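Local coordinates for 4-oxalmesaconate hydratase (Pseudomonas putida, PDB 5CGZ), which catalyses the hydration of 4-carboxy-2-hydroxymuconate (oxalomesaconate enol) to 4-carboxy-4-hydroxy-2-oxoadipate, the third step of gallate degradation, with one zinc ion per subunit, at residues E158-E163 and E197-V202; F14-G19 and Q187-Q192; L129-R134 and Q229-R234; Q28-H33 and P107-S112. All coordinates share one frame; numbering follows the deposited sequence.

The four contacts are spread over a Rossmann-type α/β subunit of a hexamer. Interactions 1 and 2 have centres about 12 Å apart and touch through Arg-17, which reaches Tyr-199 and Glu-158; their segments alternate along the chain. Interaction 4 brings together side chains at the starts of strands 31-36 and 110-112, which lie on either side of strand 3-8. Interaction 3, about 13 Å away between centres, packs helix 122-138 against the end of antiparallel strand 225-230. Interaction 4 closes before interactions 1 and 3 open. Interactions 2 and 3 lie on opposite sides of the chain's centre, with centres about 24 Å apart. Interactions 1 and 2 lie by the zinc site, whereas interactions 3 and 4 both touch the third subunit.

Interaction 1: residues E158-E163 and E197-V202; sequences EPHQPE and EYYTRV
The hydroxyl of Tyr-199 is gripped twice: its OH lies 2.9 Å from ND1 of His-160, in a nearly straight hydrogen bond, and it takes another from NH1 of Arg-17, which also bonds to Glu-158 O and whose NE forms a salt bridge with the zinc ligand Asp-13. The hydroxyl comes to the imidazole at its edge, near the ring plane. With CG anti to the backbone N (chi1 -166°), His-160 swings its ring toward helix 193-212, where Tyr-198 lies over one face. This is an offset stack, with centroids of the His-160 and Tyr-198 rings 4.1 Å apart and planes inclined by 26°. The overlap is tight, CE1 of His-160 lying 3.2 Å from CE1 of Tyr-198. The same tyrosine donates from OH to the backbone O of His-160 at 2.6 Å, tilted 19° from the carbonyl plane. At the other end of the contact, Glu-158 meets CG1 of Val-202 with its whole carboxylate, OE1 being 3.4 Å from that methyl; its OE2 forms a salt bridge with Arg-206. Polar contacts thus link Asp-13 through Arg-17 and Tyr-199 to His-160, which is consistent with a second-shell role for this contact in positioning the groups around the zinc site.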
loop_
_atom_site.group_PDB
_atom_site.type_symbol
_atom_site.label_atom_id
_atom_site.label_comp_id
_atom_site.label_asym_id
_atom_site.label_seq_id
_atom_site.Cartn_x
_atom_site.Cartn_y
_atom_site.Cartn_z
ATOM N N GLU A 158 -0.886 11.576 -16.999
ATOM C CA GLU A 158 -2.167 11.167 -16.418
ATOM C C GLU A 158 -2.920 10.124 -17.248
ATOM O O GLU A 158 -3.205 10.343 -18.423
ATOM C CB GLU A 158 -3.067 12.385 -16.204
ATOM C CG GLU A 158 -4.417 12.009 -15.548
ATOM C CD GLU A 158 -5.155 13.202 -14.948
ATOM O OE1 GLU A 158 -4.555 14.298 -14.817
ATOM O OE2 GLU A 158 -6.339 13.041 -14.598
ATOM N N PRO A 159 -3.247 8.975 -16.636
ATOM C CA PRO A 159 -4.083 8.007 -17.365
ATOM C C PRO A 159 -5.553 8.418 -17.351
ATOM O O PRO A 159 -5.954 9.316 -16.594
ATOM C CB PRO A 159 -3.857 6.693 -16.616
ATOM C CG PRO A 159 -3.349 7.070 -15.273
ATOM C CD PRO A 159 -2.777 8.465 -15.340
ATOM N N HIS A 160 -6.344 7.779 -18.202
ATOM C CA HIS A 160 -7.746 8.138 -18.364
ATOM C C HIS A 160 -8.506 7.994 -17.047
ATOM O O HIS A 160 -9.342 8.842 -16.700
ATOM C CB HIS A 160 -8.390 7.274 -19.449
ATOM C CG HIS A 160 -9.713 7.788 -19.920
ATOM N ND1 HIS A 160 -9.846 8.974 -20.611
ATOM C CD2 HIS A 160 -10.966 7.279 -19.802
ATOM C CE1 HIS A 160 -11.118 9.169 -20.909
ATOM N NE2 HIS A 160 -11.819 8.156 -20.429
ATOM N N GLN A 161 -8.201 6.929 -16.309
ATOM C CA GLN A 161 -8.837 6.689 -15.010
ATOM C C GLN A 161 -7.776 6.586 -13.915
ATOM O O GLN A 161 -7.337 5.486 -13.541
ATOM C CB GLN A 161 -9.704 5.433 -15.081
ATOM C CG GLN A 161 -10.868 5.640 -16.039
ATOM C CD GLN A 161 -11.847 4.484 -16.069
ATOM O OE1 GLN A 161 -12.570 4.229 -15.097
ATOM N NE2 GLN A 161 -11.888 3.787 -17.197
ATOM N N PRO A 162 -7.334 7.751 -13.416
ATOM C CA PRO A 162 -6.138 7.808 -12.568
ATOM C C PRO A 162 -6.252 6.959 -11.295
ATOM O O PRO A 162 -5.316 6.213 -11.006
ATOM C CB PRO A 162 -6.001 9.308 -12.234
ATOM C CG PRO A 162 -7.292 9.946 -12.626
ATOM C CD PRO A 162 -7.898 9.084 -13.700
ATOM N N GLU A 163 -7.358 7.050 -10.557
ATOM C CA GLU A 163 -7.462 6.275 -9.318
ATOM C C GLU A 163 -7.471 4.768 -9.580
ATOM O O GLU A 163 -6.879 4.020 -8.813
ATOM C CB GLU A 163 -8.710 6.654 -8.520
ATOM C CG GLU A 163 -8.741 8.091 -8.034
ATOM C CD GLU A 163 -9.458 9.032 -8.991
ATOM O OE1 GLU A 163 -9.763 8.637 -10.142
ATOM O OE2 GLU A 163 -9.718 10.180 -8.587
ATOM N N GLU A 197 -13.191 17.242 -25.066
ATOM C CA GLU A 197 -13.893 17.794 -23.914
ATOM C C GLU A 197 -13.410 17.180 -22.607
ATOM O O GLU A 197 -13.248 17.884 -21.617
ATOM C CB GLU A 197 -15.401 17.580 -24.058
ATOM C CG GLU A 197 -16.026 18.427 -25.148
ATOM C CD GLU A 197 -17.246 17.775 -25.790
ATOM O OE1 GLU A 197 -17.861 16.874 -25.171
ATOM O OE2 GLU A 197 -17.583 18.166 -26.927
ATOM N N TYR A 198 -13.183 15.869 -22.611
ATOM C CA TYR A 198 -12.707 15.184 -21.419
ATOM C C TYR A 198 -11.357 15.751 -20.978
ATOM O O TYR A 198 -11.159 16.051 -19.804
ATOM C CB TYR A 198 -12.598 13.685 -21.683
ATOM C CG TYR A 198 -12.250 12.835 -20.478
ATOM C CD1 TYR A 198 -10.922 12.561 -20.146
ATOM C CD2 TYR A 198 -13.253 12.277 -19.687
ATOM C CE1 TYR A 198 -10.599 11.755 -19.037
ATOM C CE2 TYR A 198 -12.946 11.478 -18.584
ATOM C CZ TYR A 198 -11.622 11.215 -18.266
ATOM O OH TYR A 198 -11.336 10.413 -17.172
ATOM N N TYR A 199 -10.426 15.913 -21.914
ATOM C CA TYR A 199 -9.082 16.318 -21.517
ATOM C C TYR A 199 -8.984 17.820 -21.300
ATOM O O TYR A 199 -8.094 18.285 -20.591
ATOM C CB TYR A 199 -8.052 15.794 -22.526
ATOM C CG TYR A 199 -7.844 14.338 -22.228
ATOM C CD1 TYR A 199 -7.072 13.950 -21.139
ATOM C CD2 TYR A 199 -8.500 13.352 -22.954
ATOM C CE1 TYR A 199 -6.920 12.616 -20.809
ATOM C CE2 TYR A 199 -8.349 12.008 -22.632
ATOM C CZ TYR A 199 -7.559 11.650 -21.554
ATOM O OH TYR A 199 -7.402 10.328 -21.217
ATOM N N THR A 200 -9.936 18.570 -21.844
ATOM C CA THR A 200 -10.112 19.960 -21.427
ATOM C C THR A 200 -10.532 20.015 -19.955
ATOM O O THR A 200 -9.977 20.786 -19.161
ATOM C CB THR A 200 -11.168 20.691 -22.290
ATOM O OG1 THR A 200 -10.725 20.718 -23.653
ATOM C CG2 THR A 200 -11.372 22.127 -21.794
ATOM N N ARG A 201 -11.514 19.198 -19.584
ATOM C CA ARG A 201 -11.952 19.179 -18.192
ATOM C C ARG A 201 -10.815 18.715 -17.276
ATOM O O ARG A 201 -10.645 19.264 -16.187
ATOM C CB ARG A 201 -13.204 18.306 -18.023
ATOM C CG ARG A 201 -14.467 18.979 -18.605
ATOM C CD ARG A 201 -15.748 18.254 -18.246
ATOM N NE ARG A 201 -15.720 16.859 -18.670
ATOM C CZ ARG A 201 -16.307 16.385 -19.764
ATOM N NH1 ARG A 201 -16.990 17.194 -20.573
ATOM N NH2 ARG A 201 -16.215 15.093 -20.046
ATOM N N VAL A 202 -10.025 17.732 -17.721
ATOM C CA VAL A 202 -8.875 17.268 -16.931
ATOM C C VAL A 202 -7.927 18.426 -16.627
ATOM O O VAL A 202 -7.543 18.633 -15.478
ATOM C CB VAL A 202 -8.068 16.153 -17.643
ATOM C CG1 VAL A 202 -6.759 15.868 -16.881
ATOM C CG2 VAL A 202 -8.899 14.874 -17.760
#

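Interaction 2: residues F14-G19 and Q187-Q192; sequences FVWRAG and QCMAGQ
Met-189 starts its run along Trp-16 at CB, which lies 3.6 Å from CH2 at the outer rim of the indole. The next atom, CG, stands over one face of the six-membered ring, 4.0 Å from its centroid and 27° off the ring normal, a CH-pi contact. Bends at chi2 and chi3 (97°) then turn the chain toward Val-15. SD remains in a Met-aromatic contact with Trp-16, 5.1 Å from the same centroid but oblique, and CE ends 4.0 Å from CG2 of Val-15, the two side chains meeting tip to tip. Gln-192 approaches the indole differently, at its edge: OE1 is 3.7 Å from CZ2 of Trp-16, and the amide and ring planes are 72° apart. A water joins the two polar ends, accepting from NE1 of Trp-16 at 3.2 Å and donating to OE1 of Gln-192 at 3.1 Å. The turn carrying Met-189 connects helices 179-186 and 193-212. Trp-16, on helix 13-27 just after the zinc ligand Asp-13, also packs on Leu-195 and Trp-196 of helix 193-212, while Val-15 also packs on Ala-70 of helix 56-74 and on Ile-186 of helix 179-186.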
loop_
_atom_site.group_PDB
_atom_site.type_symbol
_atom_site.label_atom_id
_atom_site.label_comp_id
_atom_site.label_asym_id
_atom_site.label_seq_id
_atom_site.Cartn_x
_atom_site.Cartn_y
_atom_site.Cartn_z
ATOM N N PHE A 14 0.403 10.927 -26.601
ATOM C CA PHE A 14 1.224 12.066 -26.213
ATOM C C PHE A 14 0.434 13.363 -26.366
ATOM O O PHE A 14 0.735 14.349 -25.701
ATOM C CB PHE A 14 2.545 12.124 -27.015
ATOM C CG PHE A 14 2.395 12.586 -28.449
ATOM C CD1 PHE A 14 2.156 11.674 -29.469
ATOM C CD2 PHE A 14 2.543 13.927 -28.779
ATOM C CE1 PHE A 14 2.037 12.096 -30.797
ATOM C CE2 PHE A 14 2.425 14.363 -30.104
ATOM C CZ PHE A 14 2.170 13.445 -31.116
ATOM N N VAL A 15 -0.590 13.357 -27.216
ATOM C CA VAL A 15 -1.389 14.565 -27.411
ATOM C C VAL A 15 -2.317 14.797 -26.213
ATOM O O VAL A 15 -2.304 15.872 -25.628
ATOM C CB VAL A 15 -2.217 14.505 -28.727
ATOM C CG1 VAL A 15 -3.111 15.737 -28.860
ATOM C CG2 VAL A 15 -1.288 14.397 -29.930
ATOM N N TRP A 16 -3.097 13.788 -25.829
ATOM C CA TRP A 16 -3.995 13.934 -24.677
ATOM C C TRP A 16 -3.246 14.227 -23.382
ATOM O O TRP A 16 -3.682 15.053 -22.574
ATOM C CB TRP A 16 -4.835 12.674 -24.446
ATOM C CG TRP A 16 -5.554 12.101 -25.632
ATOM C CD1 TRP A 16 -5.399 10.847 -26.152
ATOM C CD2 TRP A 16 -6.573 12.737 -26.417
ATOM N NE1 TRP A 16 -6.249 10.669 -27.220
ATOM C CE2 TRP A 16 -6.977 11.813 -27.405
ATOM C CE3 TRP A 16 -7.182 13.997 -26.379
ATOM C CZ2 TRP A 16 -7.958 12.111 -28.353
ATOM C CZ3 TRP A 16 -8.158 14.291 -27.319
ATOM C CH2 TRP A 16 -8.533 13.353 -28.294
ATOM N N ARG A 17 -2.124 13.541 -23.188
ATOM C CA ARG A 17 -1.511 13.418 -21.860
ATOM C C ARG A 17 -0.247 14.240 -21.664
ATOM O O ARG A 17 0.162 14.468 -20.528
ATOM C CB ARG A 17 -1.186 11.940 -21.574
ATOM C CG ARG A 17 -2.355 11.036 -21.861
ATOM C CD ARG A 17 -2.164 9.573 -21.471
ATOM N NE ARG A 17 -3.193 8.844 -22.201
ATOM C CZ ARG A 17 -4.485 8.886 -21.891
ATOM N NH1 ARG A 17 -4.894 9.565 -20.819
ATOM N NH2 ARG A 17 -5.361 8.237 -22.638
ATOM N N ALA A 18 0.379 14.671 -22.759
ATOM C CA ALA A 18 1.676 15.345 -22.672
ATOM C C ALA A 18 1.781 16.600 -23.541
ATOM O O ALA A 18 2.842 17.226 -23.591
ATOM C CB ALA A 18 2.792 14.367 -23.052
ATOM N N GLY A 19 0.698 16.955 -24.236
ATOM C CA GLY A 19 0.725 18.078 -25.158
ATOM C C GLY A 19 1.204 19.363 -24.501
ATOM O O GLY A 19 2.058 20.073 -25.042
ATOM N N GLN A 187 -7.282 19.052 -31.354
ATOM C CA GLN A 187 -8.226 19.106 -32.466
ATOM C C GLN A 187 -7.745 18.352 -33.711
ATOM O O GLN A 187 -8.531 18.082 -34.609
ATOM C CB GLN A 187 -8.537 20.560 -32.815
ATOM C CG GLN A 187 -9.443 21.217 -31.784
ATOM C CD GLN A 187 -9.834 22.628 -32.150
ATOM O OE1 GLN A 187 -11.018 22.944 -32.225
ATOM N NE2 GLN A 187 -8.846 23.489 -32.358
ATOM N N CYS A 188 -6.464 17.999 -33.759
ATOM C CA CYS A 188 -5.973 17.122 -34.819
ATOM C C CYS A 188 -6.478 15.691 -34.649
ATOM O O CYS A 188 -6.429 14.903 -35.586
ATOM C CB CYS A 188 -4.445 17.109 -34.863
ATOM S SG CYS A 188 -3.704 18.675 -35.277
ATOM N N MET A 189 -6.945 15.352 -33.450
ATOM C CA MET A 189 -7.476 14.014 -33.195
ATOM C C MET A 189 -8.894 13.946 -33.751
ATOM O O MET A 189 -9.885 14.022 -33.008
ATOM C CB MET A 189 -7.457 13.670 -31.699
ATOM C CG MET A 189 -6.106 13.893 -31.011
ATOM S SD MET A 189 -4.780 12.820 -31.607
ATOM C CE MET A 189 -3.971 13.875 -32.794
ATOM N N ALA A 190 -8.964 13.818 -35.073
ATOM C CA ALA A 190 -10.214 13.860 -35.823
ATOM C C ALA A 190 -11.289 12.916 -35.292
ATOM O O ALA A 190 -11.032 11.736 -35.036
ATOM C CB ALA A 190 -9.938 13.552 -37.289
ATOM N N GLY A 191 -12.497 13.455 -35.145
ATOM C CA GLY A 191 -13.658 12.673 -34.758
ATOM C C GLY A 191 -13.738 12.294 -33.286
ATOM O O GLY A 191 -14.607 11.508 -32.895
ATOM N N GLN A 192 -12.860 12.856 -32.457
ATOM C CA GLN A 192 -12.808 12.449 -31.054
ATOM C C GLN A 192 -13.164 13.590 -30.100
ATOM O O GLN A 192 -12.593 13.719 -29.013
ATOM C CB GLN A 192 -11.427 11.865 -30.750
ATOM C CG GLN A 192 -11.086 10.718 -31.704
ATOM C CD GLN A 192 -9.749 10.050 -31.421
ATOM O OE1 GLN A 192 -9.537 9.472 -30.348
ATOM N NE2 GLN A 192 -8.841 10.107 -32.400
HETATM O O HOH W 1 -7.310 8.070 -28.802
#

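Interaction 3: residues L129-R134 and Q229-R234; sequences LAQEAR and QSVFPR
Phe-232, Gln-131 and Arg-134 contribute most of the buried surface, and the first and last of them meet as flat groups. The guanidinium of Arg-134 and the ring of Phe-232 are inclined by only 20°, and ring atom CE2 stands 3.2 Å above the guanidinium plane, displaced toward its rim. The outer carbons of the ring do the touching, and seen from the ring the approach is oblique: NH1 of Arg-134 is 3.3 Å from CZ of Phe-232, and CZ of Arg-134 is 3.4 Å from CE2 of Phe-232. Arg-134 reaches this place because its chain is extended from CG to NE, with CG anti to the backbone N (chi1 177°). Its NE is hydrogen-bonded to the backbone O of Pro-152, which helps to fix the rotation of the group. Gln-131, one turn earlier on the helix, points its amide at Val-231, the nearest approach being that of NE2, 3.5 Å from CG2 of Val-231. The other methyl of Val-231, CG1, sits 3.6 Å above the plane of the Phe-232 ring, over its centre, so the two neighbouring side chains of the loop support each other.

Phe-232 also meets Tyr-119 of a fourth subunit, and Val-231 is bonded through its backbone to Val-154 in the neighbouring strand. Helix 122-138 is thus packed against the exit of antiparallel strand 225-230, where this part of the sheet extends the parallel Rossmann-type core of the PIG-L/MshB fold.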
loop_
_atom_site.group_PDB
_atom_site.type_symbol
_atom_site.label_atom_id
_atom_site.label_comp_id
_atom_site.label_asym_id
_atom_site.label_seq_id
_atom_site.Cartn_x
_atom_site.Cartn_y
_atom_site.Cartn_z
ATOM N N LEU A 129 9.303 -0.238 -21.126
ATOM C CA LEU A 129 10.280 -0.046 -22.201
ATOM C C LEU A 129 11.081 1.229 -21.981
ATOM O O LEU A 129 12.311 1.228 -22.056
ATOM C CB LEU A 129 9.590 0.009 -23.564
ATOM C CG LEU A 129 9.272 -1.355 -24.165
ATOM C CD1 LEU A 129 8.342 -1.203 -25.365
ATOM C CD2 LEU A 129 10.573 -2.056 -24.558
ATOM N N ALA A 130 10.367 2.318 -21.708
ATOM C CA ALA A 130 10.996 3.610 -21.478
ATOM C C ALA A 130 12.006 3.526 -20.339
ATOM O O ALA A 130 13.121 4.028 -20.454
ATOM C CB ALA A 130 9.935 4.679 -21.179
ATOM N N GLN A 131 11.623 2.880 -19.240
ATOM C CA GLN A 131 12.506 2.821 -18.083
ATOM C C GLN A 131 13.689 1.892 -18.304
ATOM O O GLN A 131 14.823 2.247 -17.971
ATOM C CB GLN A 131 11.737 2.399 -16.830
ATOM C CG GLN A 131 10.850 3.509 -16.299
ATOM C CD GLN A 131 10.221 3.169 -14.957
ATOM O OE1 GLN A 131 10.814 2.474 -14.136
ATOM N NE2 GLN A 131 9.018 3.677 -14.724
ATOM N N GLU A 132 13.442 0.708 -18.859
ATOM C CA GLU A 132 14.545 -0.224 -19.032
ATOM C C GLU A 132 15.512 0.292 -20.110
ATOM O O GLU A 132 16.728 0.179 -19.948
ATOM C CB GLU A 132 14.057 -1.642 -19.375
ATOM C CG GLU A 132 15.217 -2.655 -19.241
ATOM C CD GLU A 132 14.814 -4.104 -19.449
ATOM O OE1 GLU A 132 13.706 -4.354 -19.964
ATOM O OE2 GLU A 132 15.619 -4.998 -19.091
ATOM N N ALA A 133 14.986 0.872 -21.193
ATOM C CA ALA A 133 15.860 1.419 -22.244
ATOM C C ALA A 133 16.754 2.529 -21.687
ATOM O O ALA A 133 17.927 2.658 -22.061
ATOM C CB ALA A 133 15.043 1.941 -23.421
ATOM N N ARG A 134 16.188 3.336 -20.796
ATOM C CA ARG A 134 16.944 4.377 -20.114
ATOM C C ARG A 134 18.146 3.800 -19.363
ATOM O O ARG A 134 19.259 4.341 -19.423
ATOM C CB ARG A 134 16.022 5.130 -19.149
ATOM C CG ARG A 134 16.666 6.218 -18.305
ATOM C CD ARG A 134 15.555 6.868 -17.470
ATOM N NE ARG A 134 16.038 7.718 -16.384
ATOM C CZ ARG A 134 16.529 7.270 -15.228
ATOM N NH1 ARG A 134 16.637 5.964 -14.993
ATOM N NH2 ARG A 134 16.922 8.140 -14.308
ATOM N N GLN A 229 3.311 11.811 -12.197
ATOM C CA GLN A 229 3.851 11.048 -11.076
ATOM C C GLN A 229 5.306 10.685 -11.339
ATOM O O GLN A 229 5.620 9.993 -12.304
ATOM C CB GLN A 229 3.034 9.777 -10.806
ATOM C CG GLN A 229 3.564 9.011 -9.592
ATOM C CD GLN A 229 2.529 8.101 -8.923
ATOM O OE1 GLN A 229 1.634 7.570 -9.573
ATOM N NE2 GLN A 229 2.658 7.924 -7.606
ATOM N N SER A 230 6.180 11.146 -10.456
ATOM C CA SER A 230 7.620 10.945 -10.570
ATOM C C SER A 230 8.042 9.538 -10.240
ATOM O O SER A 230 7.574 8.960 -9.269
ATOM C CB SER A 230 8.365 11.896 -9.629
ATOM O OG SER A 230 7.890 13.215 -9.796
ATOM N N VAL A 231 8.966 9.003 -11.021
ATOM C CA VAL A 231 9.523 7.693 -10.719
ATOM C C VAL A 231 10.657 7.785 -9.696
ATOM O O VAL A 231 10.762 6.945 -8.813
ATOM C CB VAL A 231 10.039 7.003 -11.993
ATOM C CG1 VAL A 231 10.759 5.710 -11.641
ATOM C CG2 VAL A 231 8.872 6.743 -12.954
ATOM N N PHE A 232 11.493 8.815 -9.805
ATOM C CA PHE A 232 12.683 8.918 -8.965
ATOM C C PHE A 232 12.629 10.122 -8.032
ATOM O O PHE A 232 11.977 11.124 -8.337
ATOM C CB PHE A 232 13.951 9.013 -9.829
ATOM C CG PHE A 232 14.122 7.860 -10.768
ATOM C CD1 PHE A 232 14.565 6.631 -10.298
ATOM C CD2 PHE A 232 13.823 8.000 -12.116
ATOM C CE1 PHE A 232 14.712 5.553 -11.156
ATOM C CE2 PHE A 232 13.961 6.924 -12.993
ATOM C CZ PHE A 232 14.400 5.700 -12.515
ATOM N N PRO A 233 13.344 10.032 -6.901
ATOM C CA PRO A 233 13.505 11.185 -6.012
ATOM C C PRO A 233 14.223 12.323 -6.733
ATOM O O PRO A 233 15.190 12.080 -7.456
ATOM C CB PRO A 233 14.362 10.631 -4.870
ATOM C CG PRO A 233 15.125 9.482 -5.502
ATOM C CD PRO A 233 14.151 8.871 -6.469
ATOM N N ARG A 234 13.768 13.552 -6.548
ATOM C CA ARG A 234 14.457 14.673 -7.167
ATOM C C ARG A 234 15.556 15.184 -6.231
ATOM O O ARG A 234 15.507 14.956 -5.026
ATOM C CB ARG A 234 13.475 15.793 -7.510
ATOM C CG ARG A 234 12.909 16.474 -6.294
ATOM C CD ARG A 234 11.845 17.511 -6.667
ATOM N NE ARG A 234 11.291 18.113 -5.459
ATOM C CZ ARG A 234 11.503 19.370 -5.082
ATOM N NH1 ARG A 234 12.251 20.174 -5.829
ATOM N NH2 ARG A 234 10.961 19.821 -3.957
#

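Interaction 4: residues Q28-H33 and P107-S112; sequences QGYAMH and PEFVLS
The phenol of Tyr-30 and the carboxylate of Glu-108 make an off-plane hydrogen bond: OH donates to OE1 over 2.7 Å, meeting the oxygen on its syn side but 35° out of the carboxylate plane. The acceptor lies at the edge of the tyrosine ring, near its plane, and the ring and carboxylate planes are 68° apart; OE1 of Glu-108 also lies 3.2 Å from CE2 of Tyr-30. In the Rossmann-type sheet the two segments lead into parallel strands 31-36 and 110-112, which flank strand 3-8 on either side, so their side chains meet across the middle strand. Lys-2, just ahead of that strand, forms a salt bridge with OE2 of Glu-108; its positive charge would probably favour the ionised carboxylate. Asn-238 of a third subunit adds another hydrogen bond to the hydroxyl of Tyr-30. The rest of the contact is apolar. Phe-109 holds its CG between the backbone N and the carbonyl carbon (chi1 65°), which carries the ring toward Tyr-30 and Met-32, and both it and Met-32 pack on Ala-4 of strand 3-8. Its ring meets Tyr-30 obliquely, CE2 of Phe-109 lying 4.0 Å from CE2 of Tyr-30. Met-32 makes an oblique Met-aromatic contact: SD is 5.5 Å from the Phe-109 centroid, and the methyl CE approaches to 4.2 Å from CZ of Phe-109.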
loop_
_atom_site.group_PDB
_atom_site.type_symbol
_atom_site.label_atom_id
_atom_site.label_comp_id
_atom_site.label_asym_id
_atom_site.label_seq_id
_atom_site.Cartn_x
_atom_site.Cartn_y
_atom_site.Cartn_z
ATOM N N GLN A 28 10.780 26.750 -23.832
ATOM C CA GLN A 28 11.935 26.980 -22.979
ATOM C C GLN A 28 13.247 26.612 -23.665
ATOM O O GLN A 28 14.309 26.610 -23.027
ATOM C CB GLN A 28 11.796 26.201 -21.671
ATOM C CG GLN A 28 10.772 26.807 -20.726
ATOM C CD GLN A 28 10.468 25.898 -19.553
ATOM O OE1 GLN A 28 11.355 25.221 -19.027
ATOM N NE2 GLN A 28 9.209 25.870 -19.142
ATOM N N GLY A 29 13.183 26.287 -24.954
ATOM C CA GLY A 29 14.398 25.951 -25.685
ATOM C C GLY A 29 14.770 24.476 -25.690
ATOM O O GLY A 29 15.932 24.124 -25.931
ATOM N N TYR A 30 13.794 23.611 -25.419
ATOM C CA TYR A 30 14.013 22.161 -25.462
ATOM C C TYR A 30 13.702 21.601 -26.835
ATOM O O TYR A 30 12.683 21.956 -27.441
ATOM C CB TYR A 30 13.139 21.428 -24.441
ATOM C CG TYR A 30 13.588 21.515 -23.011
ATOM C CD1 TYR A 30 13.382 22.671 -22.268
ATOM C CD2 TYR A 30 14.184 20.427 -22.386
ATOM C CE1 TYR A 30 13.769 22.746 -20.950
ATOM C CE2 TYR A 30 14.579 20.493 -21.064
ATOM C CZ TYR A 30 14.367 21.653 -20.351
ATOM O OH TYR A 30 14.757 21.729 -19.036
ATOM N N ALA A 31 14.576 20.721 -27.317
ATOM C CA ALA A 31 14.254 19.881 -28.460
ATOM C C ALA A 31 13.447 18.701 -27.942
ATOM O O ALA A 31 13.998 17.740 -27.393
ATOM C CB ALA A 31 15.519 19.411 -29.183
ATOM N N MET A 32 12.131 18.800 -28.081
ATOM C CA MET A 32 11.239 17.759 -27.604
ATOM C C MET A 32 11.101 16.673 -28.657
ATOM O O MET A 32 10.754 16.959 -29.799
ATOM C CB MET A 32 9.870 18.346 -27.254
ATOM C CG MET A 32 9.907 19.378 -26.115
ATOM S SD MET A 32 10.565 18.699 -24.568
ATOM C CE MET A 32 9.462 17.295 -24.328
ATOM N N HIS A 33 11.379 15.431 -28.271
ATOM C CA HIS A 33 11.219 14.296 -29.181
ATOM C C HIS A 33 10.192 13.292 -28.665
ATOM O O HIS A 33 10.212 12.914 -27.490
ATOM C CB HIS A 33 12.556 13.581 -29.400
ATOM C CG HIS A 33 12.485 12.498 -30.433
ATOM N ND1 HIS A 33 12.130 12.744 -31.746
ATOM C CD2 HIS A 33 12.700 11.162 -30.348
ATOM C CE1 HIS A 33 12.138 11.609 -32.423
ATOM N NE2 HIS A 33 12.481 10.632 -31.598
ATOM N N PRO A 107 17.957 12.925 -23.355
ATOM C CA PRO A 107 16.890 13.751 -22.765
ATOM C C PRO A 107 17.158 14.161 -21.314
ATOM O O PRO A 107 17.795 13.414 -20.563
ATOM C CB PRO A 107 15.660 12.843 -22.854
ATOM C CG PRO A 107 16.231 11.439 -22.810
ATOM C CD PRO A 107 17.537 11.526 -23.572
ATOM N N GLU A 108 16.671 15.342 -20.931
ATOM C CA GLU A 108 16.770 15.809 -19.550
ATOM C C GLU A 108 15.691 15.195 -18.679
ATOM O O GLU A 108 15.833 15.132 -17.456
ATOM C CB GLU A 108 16.659 17.330 -19.470
ATOM C CG GLU A 108 17.910 18.073 -19.915
ATOM C CD GLU A 108 17.773 19.574 -19.710
ATOM O OE1 GLU A 108 16.897 20.013 -18.912
ATOM O OE2 GLU A 108 18.538 20.319 -20.351
ATOM N N PHE A 109 14.596 14.780 -19.308
ATOM C CA PHE A 109 13.538 14.076 -18.591
ATOM C C PHE A 109 12.726 13.256 -19.579
ATOM O O PHE A 109 12.820 13.461 -20.796
ATOM C CB PHE A 109 12.643 15.056 -17.803
ATOM C CG PHE A 109 11.856 16.024 -18.665
ATOM C CD1 PHE A 109 10.608 15.674 -19.168
ATOM C CD2 PHE A 109 12.350 17.294 -18.938
ATOM C CE1 PHE A 109 9.873 16.566 -19.947
ATOM C CE2 PHE A 109 11.624 18.194 -19.713
ATOM C CZ PHE A 109 10.384 17.829 -20.223
ATOM N N VAL A 110 11.955 12.310 -19.049
ATOM C CA VAL A 110 11.149 11.413 -19.869
ATOM C C VAL A 110 9.702 11.377 -19.379
ATOM O O VAL A 110 9.448 11.302 -18.177
ATOM C CB VAL A 110 11.717 9.984 -19.851
ATOM C CG1 VAL A 110 10.985 9.105 -20.865
ATOM C CG2 VAL A 110 13.209 10.010 -20.130
ATOM N N LEU A 111 8.754 11.433 -20.311
ATOM C CA LEU A 111 7.342 11.269 -19.966
ATOM C C LEU A 111 6.811 9.985 -20.592
ATOM O O LEU A 111 7.059 9.718 -21.772
ATOM C CB LEU A 111 6.517 12.464 -20.455
ATOM C CG LEU A 111 7.019 13.866 -20.125
ATOM C CD1 LEU A 111 5.995 14.895 -20.563
ATOM C CD2 LEU A 111 7.291 13.980 -18.635
ATOM N N SER A 112 6.094 9.178 -19.814
ATOM C CA SER A 112 5.429 8.009 -20.384
ATOM C C SER A 112 4.212 7.642 -19.529
ATOM O O SER A 112 3.750 8.464 -18.728
ATOM C CB SER A 112 6.407 6.832 -20.518
ATOM O OG SER A 112 5.884 5.837 -21.390
#